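PDB 3EO8: BluB-like flavoprotein from Clostridium difficile 630, which binds flavin mononucleotide and, as a member of the nitroreductase family, probably acts as an FMN-dependent oxidoreductase. Local coordinates for residues A[20-25]-A[100-105]; A[147-152]-A[194-199]. All blocks are in the same frame, centred on the assembly; numbering follows the deposited sequence.

Contact 1 of 2, residues A[20-25]-A[100-105]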
ATOM      1  N   GLN A  20     -24.418  16.591   1.155  1.00 28.69           N
ATOM      2  CA  GLN A  20     -25.223  15.388   1.027  1.00 28.92           C
ATOM      3  C   GLN A  20     -24.601  14.342   1.922  1.00 28.96           C
ATOM      4  O   GLN A  20     -23.399  14.357   2.164  1.00 28.89           O
ATOM      5  CB  GLN A  20     -25.220  14.878  -0.405  1.00 28.72           C
ATOM      6  CG  GLN A  20     -25.933  15.788  -1.363  1.00 30.22           C
ATOM      7  CD  GLN A  20     -25.852  15.343  -2.819  1.00 29.90           C
ATOM      8  OE1 GLN A  20     -25.837  14.139  -3.133  1.00 30.95           O
ATOM      9  NE2 GLN A  20     -25.776  16.335  -3.725  1.00 32.72           N
ATOM     10  N   ASP A  21     -25.428  13.418   2.380  1.00 29.19           N
ATOM     11  CA  ASP A  21     -24.997  12.419   3.336  1.00 29.84           C
ATOM     12  C   ASP A  21     -24.457  11.171   2.639  1.00 29.28           C
ATOM     13  O   ASP A  21     -24.679  10.970   1.442  1.00 29.78           O
ATOM     14  CB  ASP A  21     -26.180  12.097   4.223  1.00 30.44           C
ATOM     15  CG  ASP A  21     -26.714  13.348   4.953  1.00 31.69           C
ATOM     16  N   VAL A  22     -23.703  10.372   3.389  1.00 28.69           N
ATOM     17  CA  VAL A  22     -23.266   9.046   2.964  1.00 27.84           C
ATOM     18  C   VAL A  22     -23.934   8.025   3.874  1.00 28.02           C
ATOM     19  O   VAL A  22     -23.810   8.113   5.105  1.00 26.91           O
ATOM     20  CB  VAL A  22     -21.739   8.914   3.095  1.00 27.69           C
ATOM     21  CG1 VAL A  22     -21.280   7.637   2.417  1.00 28.37           C
ATOM     22  CG2 VAL A  22     -21.069  10.151   2.490  1.00 26.66           C
ATOM     23  N   SER A  23     -24.688   7.083   3.297  1.00 28.04           N
ATOM     24  CA  SER A  23     -25.378   6.100   4.131  1.00 27.68           C
ATOM     25  C   SER A  23     -24.420   5.109   4.776  1.00 27.51           C
ATOM     26  O   SER A  23     -23.385   4.724   4.187  1.00 25.99           O
ATOM     27  CB  SER A  23     -26.440   5.354   3.331  1.00 28.46           C
ATOM     28  OG  SER A  23     -25.845   4.323   2.572  1.00 28.85           O
ATOM     29  N   ASP A  24     -24.749   4.696   5.996  1.00 26.94           N
ATOM     30  CA  ASP A  24     -23.968   3.662   6.683  1.00 27.06           C
ATOM     31  C   ASP A  24     -23.878   2.354   5.876  1.00 26.25           C
ATOM     32  O   ASP A  24     -22.816   1.735   5.791  1.00 25.49           O
ATOM     33  CB  ASP A  24     -24.549   3.358   8.064  1.00 27.38           C
ATOM     34  CG  ASP A  24     -24.265   4.453   9.093  1.00 30.35           C
ATOM     35  OD1 ASP A  24     -23.494   5.402   8.839  1.00 31.50           O
ATOM     36  OD2 ASP A  24     -24.854   4.350  10.188  1.00 35.54           O
ATOM     37  N   GLU A  25     -24.997   1.957   5.280  1.00 25.92           N
ATOM     38  CA  GLU A  25     -25.072   0.775   4.428  1.00 26.30           C
ATOM     39  C   GLU A  25     -24.059   0.847   3.282  1.00 26.03           C
ATOM     40  O   GLU A  25     -23.439  -0.157   2.944  1.00 26.16           O
ATOM     41  CB  GLU A  25     -26.498   0.572   3.872  1.00 26.64           C
ATOM     42  N   ALA A 100     -16.055  17.445   4.422  1.00 24.70           N
ATOM     43  CA  ALA A 100     -16.809  16.220   4.144  1.00 24.11           C
ATOM     44  C   ALA A 100     -17.728  15.844   5.302  1.00 24.40           C
ATOM     45  O   ALA A 100     -17.444  16.176   6.449  1.00 24.20           O
ATOM     46  CB  ALA A 100     -15.856  15.079   3.841  1.00 24.06           C
ATOM     47  N   PRO A 101     -18.828  15.125   5.003  1.00 24.74           N
ATOM     48  CA  PRO A 101     -19.716  14.579   6.014  1.00 24.25           C
ATOM     49  C   PRO A 101     -19.161  13.400   6.803  1.00 24.45           C
ATOM     50  O   PRO A 101     -19.654  13.121   7.877  1.00 24.32           O
ATOM     51  CB  PRO A 101     -20.956  14.166   5.203  1.00 23.99           C
ATOM     52  CG  PRO A 101     -20.417  13.856   3.819  1.00 24.16           C
ATOM     53  CD  PRO A 101     -19.263  14.802   3.629  1.00 24.61           C
ATOM     54  N   VAL A 102     -18.141  12.720   6.298  1.00 24.81           N
ATOM     55  CA  VAL A 102     -17.620  11.519   6.958  1.00 24.39           C
ATOM     56  C   VAL A 102     -16.114  11.570   7.006  1.00 24.59           C
ATOM     57  O   VAL A 102     -15.478  11.911   6.015  1.00 25.10           O
ATOM     58  CB  VAL A 102     -18.039  10.230   6.210  1.00 24.97           C
ATOM     59  CG1 VAL A 102     -17.453   8.992   6.890  1.00 24.63           C
ATOM     60  CG2 VAL A 102     -19.554  10.149   6.071  1.00 24.52           C
ATOM     61  N   LEU A 103     -15.561  11.244   8.169  1.00 24.09           N
ATOM     62  CA  LEU A 103     -14.133  11.027   8.369  1.00 23.55           C
ATOM     63  C   LEU A 103     -13.955   9.557   8.733  1.00 24.04           C
ATOM     64  O   LEU A 103     -14.573   9.083   9.671  1.00 24.51           O
ATOM     65  CB  LEU A 103     -13.574  11.871   9.509  1.00 23.91           C
ATOM     66  CG  LEU A 103     -12.100  11.703   9.806  1.00 24.14           C
ATOM     67  CD1 LEU A 103     -11.285  12.059   8.550  1.00 22.62           C
ATOM     68  CD2 LEU A 103     -11.688  12.533  11.034  1.00 23.21           C
ATOM     69  N   VAL A 104     -13.089   8.851   8.008  1.00 24.47           N
ATOM     70  CA  VAL A 104     -12.779   7.475   8.353  1.00 24.40           C
ATOM     71  C   VAL A 104     -11.335   7.425   8.836  1.00 24.37           C
ATOM     72  O   VAL A 104     -10.437   7.897   8.160  1.00 26.03           O
ATOM     73  CB  VAL A 104     -12.961   6.538   7.175  1.00 24.93           C
ATOM     74  CG1 VAL A 104     -12.752   5.099   7.633  1.00 23.94           C
ATOM     75  CG2 VAL A 104     -14.363   6.742   6.519  1.00 24.26           C
ATOM     76  N   LEU A 105     -11.099   6.885  10.018  1.00 23.48           N
ATOM     77  CA  LEU A 105      -9.759   6.696  10.493  1.00 23.80           C
ATOM     78  C   LEU A 105      -9.423   5.266  10.211  1.00 24.46           C
ATOM     79  O   LEU A 105     -10.151   4.349  10.654  1.00 25.28           O
ATOM     80  CB  LEU A 105      -9.648   6.963  11.991  1.00 23.37           C
ATOM     81  CG  LEU A 105     -10.128   8.327  12.470  1.00 24.35           C
ATOM     82  CD1 LEU A 105      -9.966   8.380  13.971  1.00 24.00           C
ATOM     83  CD2 LEU A 105      -9.404   9.436  11.797  1.00 24.10           C
TER
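Val22 meets Pro101 and Val102 where the loop before helix 24-35 of this nitroreductase-family α+β fold passes the start of sheet strand 102-108. The tight part is small and apolar. CG2 of Val22 lies 3.9 Å from CG2 of Val102 and 4.0 Å from CG of Pro101, so one methyl group serves both neighbours. The two valines cross at about a right angle and touch through their β-branches. In each, CG1 stands anti to the backbone N (chi1 -170° in Val22), which turns CG2, the branch beside that N, to the partner. Short valine suits both places: its methyls branch at CB, close to the backbone, and β-branching goes well with an extended chain. Ile27 and Met30 of helix 24-35 and Tyr158 close round Val22, while Leu196 and Val50 on the two neighbouring strands flank Val102.

On the exposed side the side chains of Gln20 and Asp21 leave the contact, their CA–CB bonds pointing away from the strand, while the backbone of Gln20 still rests against Pro101. Beyond the valine, Ser23 caps the helix, its OG bonded to the backbone N of Asp26, and Asp24 forms a salt bridge with Lys52. Pro101, partly exposed, has no backbone N-H to donate and stands just before the strand. Its ring offers CG to the loop, 3.4 Å from the backbone O of Gln20.

Contact 2 of 2, residues A[147-152]-A[194-199]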
ATOM      1  N   GLU A 147      -7.297   1.265  -1.293  1.00 23.23           N
ATOM      2  CA  GLU A 147      -7.669   1.418  -2.717  1.00 22.59           C
ATOM      3  C   GLU A 147      -8.980   0.731  -3.069  1.00 22.73           C
ATOM      4  O   GLU A 147      -9.780   1.327  -3.757  1.00 23.03           O
ATOM      5  CB  GLU A 147      -6.511   1.030  -3.633  1.00 22.95           C
ATOM      6  CG  GLU A 147      -6.759   1.256  -5.121  1.00 23.33           C
ATOM      7  CD  GLU A 147      -6.782   2.727  -5.561  1.00 25.04           C
ATOM      8  OE1 GLU A 147      -6.678   3.627  -4.707  1.00 23.59           O
ATOM      9  OE2 GLU A 147      -6.915   2.958  -6.809  1.00 24.01           O
ATOM     10  N   ASN A 148      -9.232  -0.471  -2.538  1.00 23.42           N
ATOM     11  CA  ASN A 148     -10.505  -1.154  -2.737  1.00 23.44           C
ATOM     12  C   ASN A 148     -11.685  -0.326  -2.191  1.00 23.49           C
ATOM     13  O   ASN A 148     -12.739  -0.224  -2.820  1.00 23.52           O
ATOM     14  CB  ASN A 148     -10.469  -2.536  -2.048  1.00 23.15           C
ATOM     15  CG  ASN A 148      -9.829  -3.634  -2.899  1.00 23.71           C
ATOM     16  OD1 ASN A 148      -9.153  -3.374  -3.888  1.00 21.96           O
ATOM     17  ND2 ASN A 148     -10.036  -4.888  -2.477  1.00 22.57           N
ATOM     18  N   PHE A 149     -11.490   0.269  -1.020  1.00 24.33           N
ATOM     19  CA  PHE A 149     -12.459   1.184  -0.402  1.00 23.64           C
ATOM     20  C   PHE A 149     -12.692   2.371  -1.343  1.00 23.69           C
ATOM     21  O   PHE A 149     -13.834   2.701  -1.675  1.00 24.07           O
ATOM     22  CB  PHE A 149     -11.912   1.704   0.923  1.00 23.94           C
ATOM     23  CG  PHE A 149     -12.888   2.504   1.744  1.00 23.87           C
ATOM     24  CD1 PHE A 149     -13.254   3.795   1.376  1.00 24.11           C
ATOM     25  CD2 PHE A 149     -13.371   1.994   2.957  1.00 25.03           C
ATOM     26  CE1 PHE A 149     -14.150   4.543   2.160  1.00 24.44           C
ATOM     27  CE2 PHE A 149     -14.252   2.741   3.726  1.00 24.12           C
ATOM     28  CZ  PHE A 149     -14.639   4.003   3.323  1.00 24.33           C
ATOM     29  N   THR A 150     -11.604   2.995  -1.760  1.00 23.02           N
ATOM     30  CA  THR A 150     -11.629   4.176  -2.640  1.00 22.85           C
ATOM     31  C   THR A 150     -12.435   3.955  -3.923  1.00 22.61           C
ATOM     32  O   THR A 150     -13.305   4.764  -4.308  1.00 24.65           O
ATOM     33  CB  THR A 150     -10.186   4.555  -2.988  1.00 23.07           C
ATOM     34  OG1 THR A 150      -9.530   4.964  -1.783  1.00 24.40           O
ATOM     35  CG2 THR A 150     -10.124   5.689  -4.030  1.00 23.88           C
ATOM     36  N   LEU A 151     -12.153   2.845  -4.590  1.00 22.26           N
ATOM     37  CA  LEU A 151     -12.822   2.544  -5.835  1.00 22.55           C
ATOM     38  C   LEU A 151     -14.300   2.256  -5.592  1.00 22.90           C
ATOM     39  O   LEU A 151     -15.173   2.626  -6.398  1.00 23.43           O
ATOM     40  CB  LEU A 151     -12.118   1.376  -6.542  1.00 22.80           C
ATOM     41  CG  LEU A 151     -10.662   1.621  -6.976  1.00 22.35           C
ATOM     42  CD1 LEU A 151     -10.138   0.389  -7.637  1.00 22.85           C
ATOM     43  CD2 LEU A 151     -10.529   2.887  -7.928  1.00 21.50           C
ATOM     44  N   SER A 152     -14.590   1.592  -4.479  1.00 23.68           N
ATOM     45  CA  SER A 152     -15.961   1.233  -4.136  1.00 23.77           C
ATOM     46  C   SER A 152     -16.794   2.460  -3.824  1.00 23.59           C
ATOM     47  O   SER A 152     -17.952   2.550  -4.230  1.00 22.87           O
ATOM     48  CB  SER A 152     -15.956   0.259  -2.956  1.00 24.61           C
ATOM     49  OG  SER A 152     -15.236  -0.909  -3.314  1.00 25.65           O
ATOM     50  N   LEU A 194      -9.474   8.940   5.590  1.00 24.41           N
ATOM     51  CA  LEU A 194     -10.195   9.189   4.353  1.00 24.72           C
ATOM     52  C   LEU A 194     -11.252  10.259   4.603  1.00 25.07           C
ATOM     53  O   LEU A 194     -12.067  10.141   5.562  1.00 25.28           O
ATOM     54  CB  LEU A 194     -10.882   7.935   3.887  1.00 25.33           C
ATOM     55  CG  LEU A 194      -9.999   6.818   3.379  1.00 26.59           C
ATOM     56  CD1 LEU A 194     -10.732   5.453   3.460  1.00 25.74           C
ATOM     57  CD2 LEU A 194      -9.618   7.165   1.971  1.00 26.01           C
ATOM     58  N   ALA A 195     -11.237  11.301   3.770  1.00 25.26           N
ATOM     59  CA  ALA A 195     -12.339  12.274   3.734  1.00 25.08           C
ATOM     60  C   ALA A 195     -13.318  11.760   2.688  1.00 24.92           C
ATOM     61  O   ALA A 195     -12.935  11.560   1.532  1.00 25.38           O
ATOM     62  CB  ALA A 195     -11.842  13.699   3.348  1.00 24.92           C
ATOM     63  N   LEU A 196     -14.575  11.569   3.087  1.00 24.86           N
ATOM     64  CA  LEU A 196     -15.547  10.843   2.285  1.00 23.89           C
ATOM     65  C   LEU A 196     -16.861  11.590   2.168  1.00 23.79           C
ATOM     66  O   LEU A 196     -17.438  12.008   3.167  1.00 24.41           O
ATOM     67  CB  LEU A 196     -15.808   9.463   2.923  1.00 24.27           C
ATOM     68  CG  LEU A 196     -16.811   8.509   2.264  1.00 24.31           C
ATOM     69  CD1 LEU A 196     -16.358   8.072   0.827  1.00 24.78           C
ATOM     70  CD2 LEU A 196     -17.062   7.277   3.211  1.00 24.21           C
ATOM     71  N   GLY A 197     -17.355  11.704   0.941  1.00 23.60           N
ATOM     72  CA  GLY A 197     -18.603  12.417   0.653  1.00 24.20           C
ATOM     73  C   GLY A 197     -19.021  12.336  -0.799  1.00 24.59           C
ATOM     74  O   GLY A 197     -18.422  11.626  -1.601  1.00 24.14           O
ATOM     75  N   VAL A 198     -20.078  13.058  -1.142  1.00 24.70           N
ATOM     76  CA  VAL A 198     -20.450  13.202  -2.527  1.00 25.35           C
ATOM     77  C   VAL A 198     -19.589  14.324  -3.057  1.00 25.83           C
ATOM     78  O   VAL A 198     -19.616  15.433  -2.513  1.00 25.66           O
ATOM     79  CB  VAL A 198     -21.921  13.576  -2.703  1.00 25.12           C
ATOM     80  CG1 VAL A 198     -22.197  13.839  -4.176  1.00 26.40           C
ATOM     81  CG2 VAL A 198     -22.840  12.463  -2.118  1.00 24.74           C
ATOM     82  N   PRO A 199     -18.780  14.039  -4.090  1.00 26.81           N
ATOM     83  CA  PRO A 199     -17.801  15.030  -4.560  1.00 26.59           C
ATOM     84  C   PRO A 199     -18.419  16.237  -5.242  1.00 26.69           C
ATOM     85  O   PRO A 199     -19.436  16.100  -5.929  1.00 24.01           O
ATOM     86  CB  PRO A 199     -16.953  14.231  -5.569  1.00 27.11           C
ATOM     87  CG  PRO A 199     -17.826  13.146  -6.019  1.00 28.76           C
ATOM     88  CD  PRO A 199     -18.709  12.785  -4.858  1.00 27.17           C
TER
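Phe149 reaches from helix 137-155 to Leu194 and Leu196 on strand 189-197, a helix-on-sheet packing in the core of the nitroreductase α+β fold. The short segments run nearly parallel, their axes 18° apart and 11.0 Å distant at closest approach, a spacing that a large aromatic side chain can bridge.

The bond to CB of Phe149 points toward the strand, and from CB the chain extends with CG anti to the backbone N (chi1 -172°), carrying the ring out from the helix. Phe149 CG already lies 4.0 Å from Leu194 CD1. Phe149 CD1 lies 3.7 Å from Leu194 CD1. CE1 is shared between Leu194 CD1 and Leu196 CD2, and at the tip Phe149 CZ lies 4.1 Å from Leu196 CD2. The two leucines come from different directions: Leu194 CD1 sits over one face in a CH-pi contact, 3.9 Å from the centroid of the Phe149 ring, whereas Leu196 CD2 comes to the edge, near the ring plane. Alternate strand residues face the same way, so both leucines point at the helix, and each is long enough to bring one methyl to the ring. Met30 and Ile31 of helix 24-35 also pack on the ring.

Thr150 flanks this packing on the side of the flavin site, where its side chain touches Arg11, an FMN-binding residue; its OG1 bonds to the O of Ile146 in its own helix. Toward the second subunit, Ser152 OG bonds with Gln5 of that chain. Asn148 O receives Ser152 N and OG from opposite faces of its plane, the hydroxyl at 2.6 Å.

How the contacts relate
Contact 2 belongs to the core, with all its touching residues buried; contact 1 is only partly buried and grades into exposed loop. Both rest on one antiparallel sheet, whose neighbouring strands 102-108 and 189-197 are joined by probable backbone hydrogen bonds, Val104 O to Leu194 N and Val102 O to Leu196 N. Met30 of helix 24-35 links them further, touching Val22 of contact 1 and both Phe149 and Leu196 of contact 2. Their chemistry follows their place: small β-branched and proline groups seat a loop close against the strand, whereas an aromatic ring and leucines span the wider distance to helix 137-155, near the flavin and the subunit interface.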